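Local atomic coordinates of chitinase A (Pteris ryukyuensis, PDB entry 4RL3), a protein that probably hydrolyses the glycosidic bonds of chitin as a class III plant chitinase, this chain being its family 18 catalytic domain. Residues A[13-18]-A[249-254]; A[20-25]-A[70-75]; A[122-127]-A[157-162]; A[133-138]-A[167-172]. All coordinates share one frame; numbering follows the deposited sequence.

Contact 1 of 4, residues A[13-18]-A[249-254]; sequences NGVQFT and SADGSY. With EDO (1,2-ethanediol), chain C.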
loop_
_atom_site.group_PDB
_atom_site.type_symbol
_atom_site.label_atom_id
_atom_site.label_comp_id
_atom_site.label_asym_id
_atom_site.label_seq_id
_atom_site.Cartn_x
_atom_site.Cartn_y
_atom_site.Cartn_z
ATOM N N ASN A 13 -11.702 12.588 5.171
ATOM C CA ASN A 13 -12.806 12.470 6.127
ATOM C C ASN A 13 -12.417 12.805 7.551
ATOM O O ASN A 13 -13.207 12.592 8.471
ATOM C CB ASN A 13 -13.531 11.110 6.033
ATOM C CG ASN A 13 -12.755 9.945 6.646
ATOM O OD1 ASN A 13 -11.655 10.095 7.205
ATOM N ND2 ASN A 13 -13.339 8.758 6.523
ATOM N N GLY A 14 -11.207 13.335 7.734
ATOM C CA GLY A 14 -10.775 13.812 9.029
ATOM C C GLY A 14 -10.023 12.813 9.869
ATOM O O GLY A 14 -9.563 13.152 10.957
ATOM N N VAL A 15 -9.871 11.585 9.391
ATOM C CA VAL A 15 -9.143 10.586 10.161
ATOM C C VAL A 15 -7.686 11.020 10.333
ATOM O O VAL A 15 -7.095 11.644 9.454
ATOM C CB VAL A 15 -9.247 9.180 9.525
ATOM C CG1 VAL A 15 -8.537 9.126 8.167
ATOM C CG2 VAL A 15 -8.714 8.109 10.480
ATOM N N GLN A 16 -7.129 10.695 11.494
ATOM C CA GLN A 16 -5.766 11.058 11.836
ATOM C C GLN A 16 -4.989 9.798 12.201
ATOM O O GLN A 16 -5.584 8.759 12.524
ATOM C CB GLN A 16 -5.783 12.045 13.002
ATOM C CG GLN A 16 -6.530 13.329 12.666
ATOM C CD GLN A 16 -6.547 14.315 13.808
ATOM O OE1 GLN A 16 -7.539 14.408 14.547
ATOM N NE2 GLN A 16 -5.451 15.038 13.983
ATOM N N PHE A 17 -3.659 9.885 12.122
ATOM C CA PHE A 17 -2.787 8.787 12.554
ATOM C C PHE A 17 -3.165 8.426 13.989
ATOM O O PHE A 17 -3.188 7.258 14.362
ATOM C CB PHE A 17 -1.297 9.175 12.551
ATOM C CG PHE A 17 -0.726 9.578 11.200
ATOM C CD1 PHE A 17 -0.809 8.732 10.109
ATOM C CD2 PHE A 17 -0.033 10.771 11.056
ATOM C CE1 PHE A 17 -0.260 9.081 8.882
ATOM C CE2 PHE A 17 0.530 11.136 9.835
ATOM C CZ PHE A 17 0.406 10.287 8.742
ATOM N N THR A 18 -3.445 9.452 14.798
ATOM C CA THR A 18 -3.725 9.265 16.219
ATOM C C THR A 18 -5.031 8.514 16.546
ATOM O O THR A 18 -5.213 8.057 17.686
ATOM C CB THR A 18 -3.742 10.635 16.951
ATOM O OG1 THR A 18 -4.698 11.493 16.334
ATOM C CG2 THR A 18 -2.366 11.297 16.918
ATOM N N SER A 249 -9.092 0.566 5.097
ATOM C CA SER A 249 -8.137 1.640 5.383
ATOM C C SER A 249 -8.557 2.304 6.686
ATOM O O SER A 249 -9.671 2.083 7.169
ATOM C CB SER A 249 -8.218 2.702 4.295
ATOM O OG SER A 249 -9.537 3.229 4.194
ATOM N N ALA A 250 -7.706 3.165 7.223
ATOM C CA ALA A 250 -8.072 3.938 8.413
ATOM C C ALA A 250 -9.326 4.788 8.171
ATOM O O ALA A 250 -10.165 4.921 9.064
ATOM C CB ALA A 250 -6.914 4.824 8.844
ATOM N N ASP A 251 -9.438 5.361 6.974
ATOM C CA ASP A 251 -10.595 6.205 6.625
ATOM C C ASP A 251 -11.867 5.361 6.689
ATOM O O ASP A 251 -12.905 5.818 7.183
ATOM C CB ASP A 251 -10.489 6.825 5.213
ATOM C CG ASP A 251 -9.114 7.406 4.890
ATOM O OD1 ASP A 251 -8.105 6.690 5.054
ATOM O OD2 ASP A 251 -9.042 8.567 4.421
ATOM N N GLY A 252 -11.780 4.144 6.150
ATOM C CA GLY A 252 -12.903 3.199 6.135
ATOM C C GLY A 252 -13.317 2.842 7.549
ATOM O O GLY A 252 -14.499 2.843 7.889
ATOM N N SER A 253 -12.325 2.557 8.381
ATOM C CA SER A 253 -12.586 2.196 9.764
ATOM C C SER A 253 -13.208 3.361 10.521
ATOM O O SER A 253 -14.161 3.185 11.286
ATOM C CB SER A 253 -11.290 1.751 10.420
ATOM O OG SER A 253 -10.843 0.571 9.804
ATOM N N TYR A 254 -12.692 4.556 10.283
ATOM C CA TYR A 254 -13.170 5.770 10.944
ATOM C C TYR A 254 -14.654 5.998 10.683
ATOM O O TYR A 254 -15.397 6.404 11.583
ATOM C CB TYR A 254 -12.361 6.961 10.434
ATOM C CG TYR A 254 -12.557 8.278 11.165
ATOM C CD1 TYR A 254 -12.234 8.410 12.507
ATOM C CD2 TYR A 254 -13.039 9.390 10.500
ATOM C CE1 TYR A 254 -12.378 9.625 13.162
ATOM C CE2 TYR A 254 -13.191 10.599 11.150
ATOM C CZ TYR A 254 -12.871 10.705 12.482
ATOM O OH TYR A 254 -13.034 11.910 13.136
HETATM C C1 EDO C . -7.659 5.104 1.532
HETATM O O1 EDO C . -7.174 6.117 2.433
HETATM C C2 EDO C . -9.144 5.292 1.209
HETATM O O2 EDO C . -9.960 5.015 2.343
HETATM O O HOH W 1 -9.234 11.146 5.057
HETATM O O HOH W 2 -13.735 14.213 11.178
HETATM O O HOH W 3 -9.741 12.508 13.718
#
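Val15 and Tyr254 supply the apolar part of this contact. Val15 CB lies 4.2 Å from the centroid of the Tyr254 ring, over the face in a CH-pi contact, and its CG2 turns to Ala250 CB at 4.1 Å. The other methyl, CG1, rests against the Asp251 carboxylate carbon. At the rim of the same ring, Asn13 O meets CE2 at 3.3 Å, near the ring plane.

Hydrogen bonding centres on Asn13. Its ND2 donates to Asp251 O at 3.0 Å, with the acceptor in the amide plane, while OD1 accepts from Val15 N at 3.2 Å in an Asx turn. CG set between the backbone N and the carbonyl carbon (chi1 75°) lets one amide serve both. A leucine here would probably leave Asp251 O without this donor and Val15 N without its acceptor, freeing the turn to shift.

Water 1 links Asn13 N to Asp251 OD2, and water 2 joins Asn13 O to Tyr254 OH. The ethanediol, probably from the crystallisation liquor, gives a hydrogen bond to Asp251 OD1 (from O1, 2.8 Å) and shares one with Ser249 OG, which also N-caps the helix by accepting from Gly252 N. Asp251 accepts from Gly9 N and Leu11 N, tying the short helix after strand 244-248 to the loop after the neighbouring strand 3-8, where the first and last strands of a TIM barrel close the ring.

Contact 2 of 4, residues A[20-25]-A[70-75]; sequences VPINSG and HSNVKV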
loop_
_atom_site.group_PDB
_atom_site.type_symbol
_atom_site.label_atom_id
_atom_site.label_comp_id
_atom_site.label_asym_id
_atom_site.label_seq_id
_atom_site.Cartn_x
_atom_site.Cartn_y
_atom_site.Cartn_z
ATOM N N VAL A 20 -5.721 5.682 15.018
ATOM C CA VAL A 20 -5.440 4.284 14.709
ATOM C C VAL A 20 -4.692 3.594 15.843
ATOM O O VAL A 20 -3.644 4.073 16.276
ATOM C CB VAL A 20 -4.600 4.155 13.418
ATOM C CG1 VAL A 20 -4.419 2.690 13.041
ATOM C CG2 VAL A 20 -5.275 4.906 12.286
ATOM N N PRO A 21 -5.211 2.446 16.312
ATOM C CA PRO A 21 -4.531 1.704 17.375
ATOM C C PRO A 21 -3.133 1.287 16.922
ATOM O O PRO A 21 -2.981 0.763 15.819
ATOM C CB PRO A 21 -5.440 0.478 17.597
ATOM C CG PRO A 21 -6.741 0.829 16.988
ATOM C CD PRO A 21 -6.449 1.777 15.870
ATOM N N ILE A 22 -2.129 1.566 17.758
ATOM C CA ILE A 22 -0.730 1.215 17.478
ATOM C C ILE A 22 -0.208 0.298 18.593
ATOM O O ILE A 22 -0.081 0.712 19.747
ATOM C CB ILE A 22 0.162 2.476 17.385
ATOM C CG1 ILE A 22 -0.289 3.384 16.231
ATOM C CG2 ILE A 22 1.628 2.091 17.234
ATOM C CD1 ILE A 22 0.183 4.817 16.340
ATOM N N ASN A 23 0.081 -0.950 18.237
ATOM C CA ASN A 23 0.674 -1.914 19.157
ATOM C C ASN A 23 2.189 -1.771 19.082
ATOM O O ASN A 23 2.752 -1.793 18.001
ATOM C CB ASN A 23 0.244 -3.323 18.741
ATOM C CG ASN A 23 0.671 -4.390 19.732
ATOM O OD1 ASN A 23 1.850 -4.518 20.057
ATOM N ND2 ASN A 23 -0.292 -5.169 20.209
ATOM N N SER A 24 2.855 -1.642 20.232
ATOM C CA SER A 24 4.304 -1.414 20.246
ATOM C C SER A 24 5.148 -2.599 19.749
ATOM O O SER A 24 6.351 -2.443 19.457
ATOM C CB SER A 24 4.766 -1.029 21.657
ATOM O OG SER A 24 4.671 -2.118 22.557
ATOM N N GLY A 25 4.525 -3.768 19.656
ATOM C CA GLY A 25 5.215 -5.001 19.327
ATOM C C GLY A 25 5.255 -5.392 17.864
ATOM O O GLY A 25 5.836 -6.430 17.521
ATOM N N HIS A 70 6.253 6.931 18.675
ATOM C CA HIS A 70 6.235 5.474 18.491
ATOM C C HIS A 70 7.384 5.036 17.610
ATOM O O HIS A 70 7.325 5.157 16.385
ATOM C CB HIS A 70 4.910 5.049 17.859
ATOM C CG HIS A 70 3.722 5.495 18.639
ATOM N ND1 HIS A 70 3.271 4.825 19.753
ATOM C CD2 HIS A 70 2.918 6.573 18.495
ATOM C CE1 HIS A 70 2.239 5.471 20.265
ATOM N NE2 HIS A 70 2.001 6.532 19.519
ATOM N N SER A 71 8.429 4.498 18.238
ATOM C CA SER A 71 9.664 4.168 17.532
ATOM C C SER A 71 9.508 3.017 16.530
ATOM O O SER A 71 10.364 2.837 15.663
ATOM C CB SER A 71 10.784 3.846 18.533
ATOM O OG SER A 71 10.525 2.671 19.292
ATOM N N ASN A 72 8.410 2.271 16.639
ATOM C CA ASN A 72 8.111 1.193 15.712
ATOM C C ASN A 72 7.327 1.640 14.491
ATOM O O ASN A 72 7.002 0.801 13.661
ATOM C CB ASN A 72 7.352 0.070 16.419
ATOM C CG ASN A 72 5.985 0.501 16.924
ATOM O OD1 ASN A 72 5.818 1.614 17.441
ATOM N ND2 ASN A 72 5.000 -0.373 16.776
ATOM N N VAL A 73 7.021 2.935 14.392
ATOM C CA VAL A 73 6.215 3.467 13.281
ATOM C C VAL A 73 7.057 4.083 12.159
ATOM O O VAL A 73 7.964 4.882 12.403
ATOM C CB VAL A 73 5.180 4.492 13.783
ATOM C CG1 VAL A 73 4.490 5.195 12.615
ATOM C CG2 VAL A 73 4.152 3.805 14.686
ATOM N N LYS A 74 6.735 3.684 10.931
ATOM C CA LYS A 74 7.207 4.334 9.709
ATOM C C LYS A 74 5.987 4.795 8.920
ATOM O O LYS A 74 4.868 4.309 9.132
ATOM C CB LYS A 74 8.039 3.373 8.854
ATOM C CG LYS A 74 9.393 2.977 9.427
ATOM C CD LYS A 74 10.119 2.076 8.434
ATOM C CE LYS A 74 11.486 1.611 8.895
ATOM N NZ LYS A 74 12.097 0.714 7.868
ATOM N N VAL A 75 6.197 5.760 8.029
ATOM C CA VAL A 75 5.109 6.271 7.186
ATOM C C VAL A 75 5.568 6.257 5.730
ATOM O O VAL A 75 6.623 6.792 5.402
ATOM C CB VAL A 75 4.646 7.686 7.614
ATOM C CG1 VAL A 75 3.460 8.146 6.770
ATOM C CG2 VAL A 75 4.262 7.684 9.088
#
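Ile22 meets His70 and Val73 with two different branches. CD1, at the end of the longer branch, makes a CH-pi contact over one face of the His70 imidazole, 4.1 Å from the ring centroid and 20° off the normal. It is displaced toward the rim, with CD2 as its nearest ring atom at 3.9 Å. The shorter branch, CG2, reaches Val73 CG2 at 4.0 Å, the two side chains crossing at about a right angle. The split follows from the first torsion of Ile22 (chi1 -62°), which places CG1 beside the backbone N and CG2 beside the carbonyl carbon. Phe28 and Ile66 also pack on Ile22.

Asn72 approaches the loop backbone from the other segment. Its ND2 lies 2.9 Å from Asn23 O and is hydrogen-bonded to Val26 O, where the loop runs into strand 27-36. Asn23 CB points away from segment 70-75, and its OD1 accepts from Gly25 N at 2.8 Å, an Asx turn that bends the loop just before the strand.

His70 follows helix 60-69, and a type I turn from His70 to Val73 carries the chain into strand 73-81, which runs parallel to strand 27-36. The contact therefore sits at the return of a beta-alpha-beta crossover, at the N-terminal ends of the barrel strands.

Contact 3 of 4, residues A[122-127]-A[157-162]; sequences DYEHFD and APFDGV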
loop_
_atom_site.group_PDB
_atom_site.type_symbol
_atom_site.label_atom_id
_atom_site.label_comp_id
_atom_site.label_asym_id
_atom_site.label_seq_id
_atom_site.Cartn_x
_atom_site.Cartn_y
_atom_site.Cartn_z
ATOM N N ASP A 122 0.491 1.437 -6.451
ATOM C CA ASP A 122 -0.934 1.076 -6.448
ATOM C C ASP A 122 -1.645 1.622 -7.683
ATOM O O ASP A 122 -2.790 2.062 -7.602
ATOM C CB ASP A 122 -1.607 1.572 -5.164
ATOM C CG ASP A 122 -3.011 1.013 -4.963
ATOM O OD1 ASP A 122 -3.274 -0.137 -5.402
ATOM O OD2 ASP A 122 -3.843 1.732 -4.334
ATOM N N TYR A 123 -0.969 1.576 -8.829
ATOM C CA TYR A 123 -1.657 1.819 -10.089
ATOM C C TYR A 123 -2.503 0.625 -10.474
ATOM O O TYR A 123 -2.125 -0.521 -10.213
ATOM C CB TYR A 123 -0.664 2.099 -11.204
ATOM C CG TYR A 123 0.013 3.441 -11.103
ATOM C CD1 TYR A 123 -0.603 4.585 -11.587
ATOM C CD2 TYR A 123 1.285 3.558 -10.555
ATOM C CE1 TYR A 123 0.036 5.814 -11.527
ATOM C CE2 TYR A 123 1.926 4.780 -10.465
ATOM C CZ TYR A 123 1.298 5.909 -10.949
ATOM O OH TYR A 123 1.966 7.117 -10.873
ATOM N N GLU A 124 -3.645 0.883 -11.110
ATOM C CA GLU A 124 -4.497 -0.218 -11.571
ATOM C C GLU A 124 -5.061 -0.074 -12.979
ATOM O O GLU A 124 -5.717 -0.985 -13.464
ATOM C CB GLU A 124 -5.648 -0.431 -10.592
ATOM C CG GLU A 124 -6.710 0.647 -10.640
ATOM C CD GLU A 124 -7.941 0.273 -9.835
ATOM O OE1 GLU A 124 -8.119 0.869 -8.760
ATOM O OE2 GLU A 124 -8.715 -0.621 -10.262
ATOM N N HIS A 125 -4.828 1.063 -13.622
ATOM C CA HIS A 125 -5.348 1.313 -14.970
ATOM C C HIS A 125 -4.194 1.435 -15.934
ATOM O O HIS A 125 -3.338 2.307 -15.786
ATOM C CB HIS A 125 -6.190 2.579 -14.996
ATOM C CG HIS A 125 -7.303 2.570 -14.004
ATOM N ND1 HIS A 125 -8.425 1.791 -14.162
ATOM C CD2 HIS A 125 -7.457 3.223 -12.830
ATOM C CE1 HIS A 125 -9.226 1.967 -13.129
ATOM N NE2 HIS A 125 -8.665 2.834 -12.309
ATOM N N PHE A 126 -4.200 0.570 -16.938
ATOM C CA PHE A 126 -3.086 0.433 -17.866
ATOM C C PHE A 126 -3.527 0.479 -19.316
ATOM O O PHE A 126 -2.878 -0.086 -20.187
ATOM C CB PHE A 126 -2.361 -0.883 -17.573
ATOM C CG PHE A 126 -1.843 -0.964 -16.172
ATOM C CD1 PHE A 126 -0.777 -0.188 -15.798
ATOM C CD2 PHE A 126 -2.445 -1.776 -15.226
ATOM C CE1 PHE A 126 -0.287 -0.229 -14.509
ATOM C CE2 PHE A 126 -1.972 -1.816 -13.927
ATOM C CZ PHE A 126 -0.886 -1.046 -13.569
ATOM N N ASP A 127 -4.602 1.210 -19.578
ATOM C CA ASP A 127 -5.169 1.254 -20.922
ATOM C C ASP A 127 -4.385 2.164 -21.875
ATOM O O ASP A 127 -4.635 2.140 -23.082
ATOM C CB ASP A 127 -6.630 1.687 -20.837
ATOM C CG ASP A 127 -7.436 0.810 -19.893
ATOM O OD1 ASP A 127 -7.437 -0.420 -20.090
ATOM O OD2 ASP A 127 -8.044 1.334 -18.931
ATOM N N ALA A 157 1.011 -3.179 -4.626
ATOM C CA ALA A 157 -0.343 -3.487 -4.138
ATOM C C ALA A 157 -1.218 -4.157 -5.216
ATOM O O ALA A 157 -2.194 -3.576 -5.683
ATOM C CB ALA A 157 -1.000 -2.214 -3.608
ATOM N N PRO A 158 -0.869 -5.388 -5.615
ATOM C CA PRO A 158 -1.579 -6.015 -6.728
ATOM C C PRO A 158 -2.878 -6.696 -6.343
ATOM O O PRO A 158 -3.164 -6.901 -5.166
ATOM C CB PRO A 158 -0.593 -7.067 -7.211
ATOM C CG PRO A 158 0.132 -7.472 -5.968
ATOM C CD PRO A 158 0.277 -6.199 -5.177
ATOM N N PHE A 159 -3.644 -7.054 -7.366
ATOM C CA PHE A 159 -4.779 -7.965 -7.244
ATOM C C PHE A 159 -4.861 -8.711 -8.576
ATOM O O PHE A 159 -4.075 -8.436 -9.489
ATOM C CB PHE A 159 -6.084 -7.220 -6.888
ATOM C CG PHE A 159 -6.510 -6.198 -7.902
ATOM C CD1 PHE A 159 -5.933 -4.930 -7.938
ATOM C CD2 PHE A 159 -7.498 -6.503 -8.818
ATOM C CE1 PHE A 159 -6.344 -3.997 -8.891
ATOM C CE2 PHE A 159 -7.908 -5.578 -9.768
ATOM C CZ PHE A 159 -7.327 -4.329 -9.803
ATOM N N ASP A 160 -5.770 -9.666 -8.707
ATOM C CA ASP A 160 -5.696 -10.570 -9.863
ATOM C C ASP A 160 -5.864 -9.861 -11.202
ATOM O O ASP A 160 -5.213 -10.220 -12.186
ATOM C CB ASP A 160 -6.709 -11.709 -9.739
ATOM C CG ASP A 160 -6.325 -12.729 -8.665
ATOM O OD1 ASP A 160 -5.151 -12.777 -8.241
ATOM O OD2 ASP A 160 -7.219 -13.506 -8.267
ATOM N N GLY A 161 -6.721 -8.842 -11.232
ATOM C CA GLY A 161 -6.988 -8.089 -12.456
ATOM C C GLY A 161 -5.789 -7.374 -13.049
ATOM O O GLY A 161 -5.804 -7.013 -14.237
ATOM N N VAL A 162 -4.750 -7.171 -12.236
ATOM C CA VAL A 162 -3.499 -6.564 -12.696
ATOM C C VAL A 162 -2.296 -7.508 -12.537
ATOM O O VAL A 162 -1.157 -7.072 -12.422
ATOM C CB VAL A 162 -3.266 -5.203 -12.001
ATOM C CG1 VAL A 162 -4.360 -4.227 -12.421
ATOM C CG2 VAL A 162 -3.213 -5.331 -10.482
HETATM O O HOH W 4 -3.277 -2.479 -8.123
#
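Phe126 presents its edge to Val162: CG1 of the valine lies near the ring plane, 3.7 Å from CE2. The same methyl is 3.7 Å from Glu124 O. Glu124 meets the Phe159 ring twice, CB at 4.0 Å from CE1 and OE2 at the same distance from CZ, with the carboxylate and ring planes 72° apart. On strand 118-123, Asp122 OD1 rests on Ala157 CB at 3.6 Å.

Further out, Val162 CG2 lies over one face of Phe159, whose CG stands between its backbone N and carbonyl carbon (chi1 61°), which brings the ring round to Glu124. A hydrogen bond from Val162 N to Phe159 O closes that loop. Water 4 donates to both Tyr123 O and Ala157 O, joining the two backbones; the first carbonyl also accepts from Tyr166 OH, the second from Gln183 NE2. Phe126 is braced by an edge-to-face contact with Phe134, and Glu124 CG lies over the ring of His125, whose NE2 is hydrogen-bonded to Asp82 OD1.

Asp122 and Glu124 match the last two acidic positions of the family 18 DxxDxDxE signature, whose glutamate is the proton donor in these enzymes. An acetate ion, probably from the crystallisation liquor, lies about 3 Å from the Asp122 side chain, and a magnesium ion about 4 Å from that of Glu124. No direct hydrogen bond crosses between the segments; the acids meet mostly carbon here, which is consistent with their oxygens being turned to polar partners outside the contact.

Contact 4 of 4, residues A[133-138]-A[167-172]; sequences TFVSCI and TALFGQ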
loop_
_atom_site.group_PDB
_atom_site.type_symbol
_atom_site.label_atom_id
_atom_site.label_comp_id
_atom_site.label_asym_id
_atom_site.label_seq_id
_atom_site.Cartn_x
_atom_site.Cartn_y
_atom_site.Cartn_z
ATOM N N THR A 133 6.555 -0.828 -20.543
ATOM C CA THR A 133 6.784 0.568 -20.190
ATOM C C THR A 133 6.511 0.799 -18.709
ATOM O O THR A 133 7.325 1.397 -18.021
ATOM C CB THR A 133 5.956 1.519 -21.062
ATOM O OG1 THR A 133 6.443 1.452 -22.411
ATOM C CG2 THR A 133 6.047 2.949 -20.552
ATOM N N PHE A 134 5.378 0.296 -18.222
ATOM C CA PHE A 134 5.044 0.402 -16.803
ATOM C C PHE A 134 6.125 -0.220 -15.917
ATOM O O PHE A 134 6.590 0.397 -14.963
ATOM C CB PHE A 134 3.685 -0.250 -16.515
ATOM C CG PHE A 134 3.327 -0.310 -15.055
ATOM C CD1 PHE A 134 3.043 0.848 -14.351
ATOM C CD2 PHE A 134 3.288 -1.524 -14.380
ATOM C CE1 PHE A 134 2.720 0.796 -13.012
ATOM C CE2 PHE A 134 2.941 -1.587 -13.033
ATOM C CZ PHE A 134 2.681 -0.419 -12.347
ATOM N N VAL A 135 6.535 -1.437 -16.247
ATOM C CA VAL A 135 7.505 -2.143 -15.433
ATOM C C VAL A 135 8.845 -1.402 -15.405
ATOM O O VAL A 135 9.471 -1.268 -14.354
ATOM C CB VAL A 135 7.672 -3.606 -15.917
ATOM C CG1 VAL A 135 8.868 -4.276 -15.265
ATOM C CG2 VAL A 135 6.391 -4.405 -15.670
ATOM N N SER A 136 9.290 -0.923 -16.560
ATOM C CA SER A 136 10.529 -0.167 -16.628
ATOM C C SER A 136 10.471 1.095 -15.761
ATOM O O SER A 136 11.390 1.378 -15.006
ATOM C CB SER A 136 10.819 0.224 -18.074
ATOM O OG SER A 136 12.071 0.888 -18.166
ATOM N N CYS A 137 9.377 1.840 -15.872
ATOM C CA CYS A 137 9.223 3.074 -15.090
ATOM C C CYS A 137 9.290 2.799 -13.587
ATOM O O CYS A 137 10.041 3.443 -12.854
ATOM C CB CYS A 137 7.885 3.757 -15.405
ATOM S SG CYS A 137 7.858 4.622 -16.990
ATOM N N ILE A 138 8.492 1.851 -13.128
ATOM C CA ILE A 138 8.392 1.598 -11.694
ATOM C C ILE A 138 9.647 0.915 -11.150
ATOM O O ILE A 138 10.122 1.253 -10.057
ATOM C CB ILE A 138 7.147 0.751 -11.354
ATOM C CG1 ILE A 138 5.864 1.495 -11.748
ATOM C CG2 ILE A 138 7.126 0.367 -9.878
ATOM C CD1 ILE A 138 5.681 2.848 -11.112
ATOM N N THR A 167 3.131 -9.114 -11.628
ATOM C CA THR A 167 4.035 -10.269 -11.593
ATOM C C THR A 167 5.296 -10.023 -12.431
ATOM O O THR A 167 6.391 -10.453 -12.063
ATOM C CB THR A 167 3.369 -11.591 -12.032
ATOM O OG1 THR A 167 2.847 -11.470 -13.367
ATOM C CG2 THR A 167 2.277 -12.012 -11.048
ATOM N N ALA A 168 5.146 -9.335 -13.561
ATOM C CA ALA A 168 6.300 -8.965 -14.376
ATOM C C ALA A 168 7.221 -8.054 -13.571
ATOM O O ALA A 168 8.436 -8.251 -13.536
ATOM C CB ALA A 168 5.861 -8.277 -15.658
ATOM N N LEU A 169 6.625 -7.065 -12.906
ATOM C CA LEU A 169 7.380 -6.139 -12.069
ATOM C C LEU A 169 8.090 -6.872 -10.930
ATOM O O LEU A 169 9.294 -6.707 -10.740
ATOM C CB LEU A 169 6.457 -5.056 -11.506
ATOM C CG LEU A 169 7.042 -4.044 -10.518
ATOM C CD1 LEU A 169 8.263 -3.317 -11.085
ATOM C CD2 LEU A 169 5.954 -3.067 -10.080
ATOM N N PHE A 170 7.361 -7.705 -10.184
ATOM C CA PHE A 170 7.963 -8.391 -9.045
ATOM C C PHE A 170 9.054 -9.383 -9.449
ATOM O O PHE A 170 10.097 -9.463 -8.804
ATOM C CB PHE A 170 6.908 -9.109 -8.190
ATOM C CG PHE A 170 7.476 -9.705 -6.930
ATOM C CD1 PHE A 170 7.711 -8.912 -5.814
ATOM C CD2 PHE A 170 7.824 -11.046 -6.873
ATOM C CE1 PHE A 170 8.262 -9.444 -4.658
ATOM C CE2 PHE A 170 8.386 -11.573 -5.725
ATOM C CZ PHE A 170 8.594 -10.783 -4.614
ATOM N N GLY A 171 8.803 -10.140 -10.514
ATOM C CA GLY A 171 9.738 -11.174 -10.952
ATOM C C GLY A 171 11.071 -10.599 -11.395
ATOM O O GLY A 171 12.098 -11.280 -11.342
ATOM N N GLN A 172 11.026 -9.333 -11.813
ATOM C CA GLN A 172 12.172 -8.592 -12.315
ATOM C C GLN A 172 12.929 -7.786 -11.244
ATOM O O GLN A 172 14.146 -7.622 -11.328
ATOM C CB GLN A 172 11.669 -7.640 -13.400
ATOM C CG GLN A 172 12.736 -7.141 -14.348
ATOM C CD GLN A 172 12.182 -6.534 -15.607
ATOM O OE1 GLN A 172 12.873 -5.784 -16.296
ATOM N NE2 GLN A 172 10.919 -6.837 -15.923
#
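Val135 CB points toward the facing helix, where Leu169 has the nearest CA atom. From CB its two methyls part. CG2 goes toward the start of the facing segment, where it lies 3.9 Å from Ala168 CB and 3.8 Å from Leu169 N. CG1, anti to the backbone N (chi1 169°), heads the other way, passing 4.0 Å from Leu169 CA and ending 3.3 Å from Gln172 NE2. The Gln172 chain is extended beyond CG, which brings its amide across the methyl at the outer margin of the interface. Cutting Val135 back to an alanine is likely to leave a gap against Ala168 and the backbone of Leu169, and the Gln172 amide without the methyl it lies across.

Leu169 replies from the opposite helix, its branch end reaching past Val135 toward the next turn. There CD2 meets Ile138 CG2 at 3.6 Å, the side chains crossing at about a right angle, and stands more distantly from Phe134 CE2. Ile138 and Phe134 both touch Ile121 of strand 118-123, while Leu169 lies on Ile156 of strand 153-156, so the packing continues from the helix pair down to the sheet.

The axes of the two short segments approach to 9.4 Å and run at 43° to each other. Both helices follow adjacent parallel strands, as outer helices of a TIM barrel do. With no hydrogen bond between the segments, their union depends on the fit of branched aliphatic side chains, and the one polar group that joins in, the Gln172 amide, lies on the solvent side, Gln172 being exposed.

The four contacts are spread round one TIM-barrel domain. Contact 1 joins the loop after strand 3-8 to the helix after strand 244-248 and spans most of the chain, with the other three falling between its segments. Contact 2 comes next, its centre about 15 Å from that of contact 1, and the two touch through Val20 and Ala250. Contacts 3 and 4 lie across the chain's centre from contact 2, with their own centres about 12 Å apart. Their segments alternate along the sequence, strand 118-123 leading into helix 131-147, and Tyr123 packs on Phe134 and Ile138. The outer helix pair is thus coupled to the acidic residues of segment 122-127 in the probable active site.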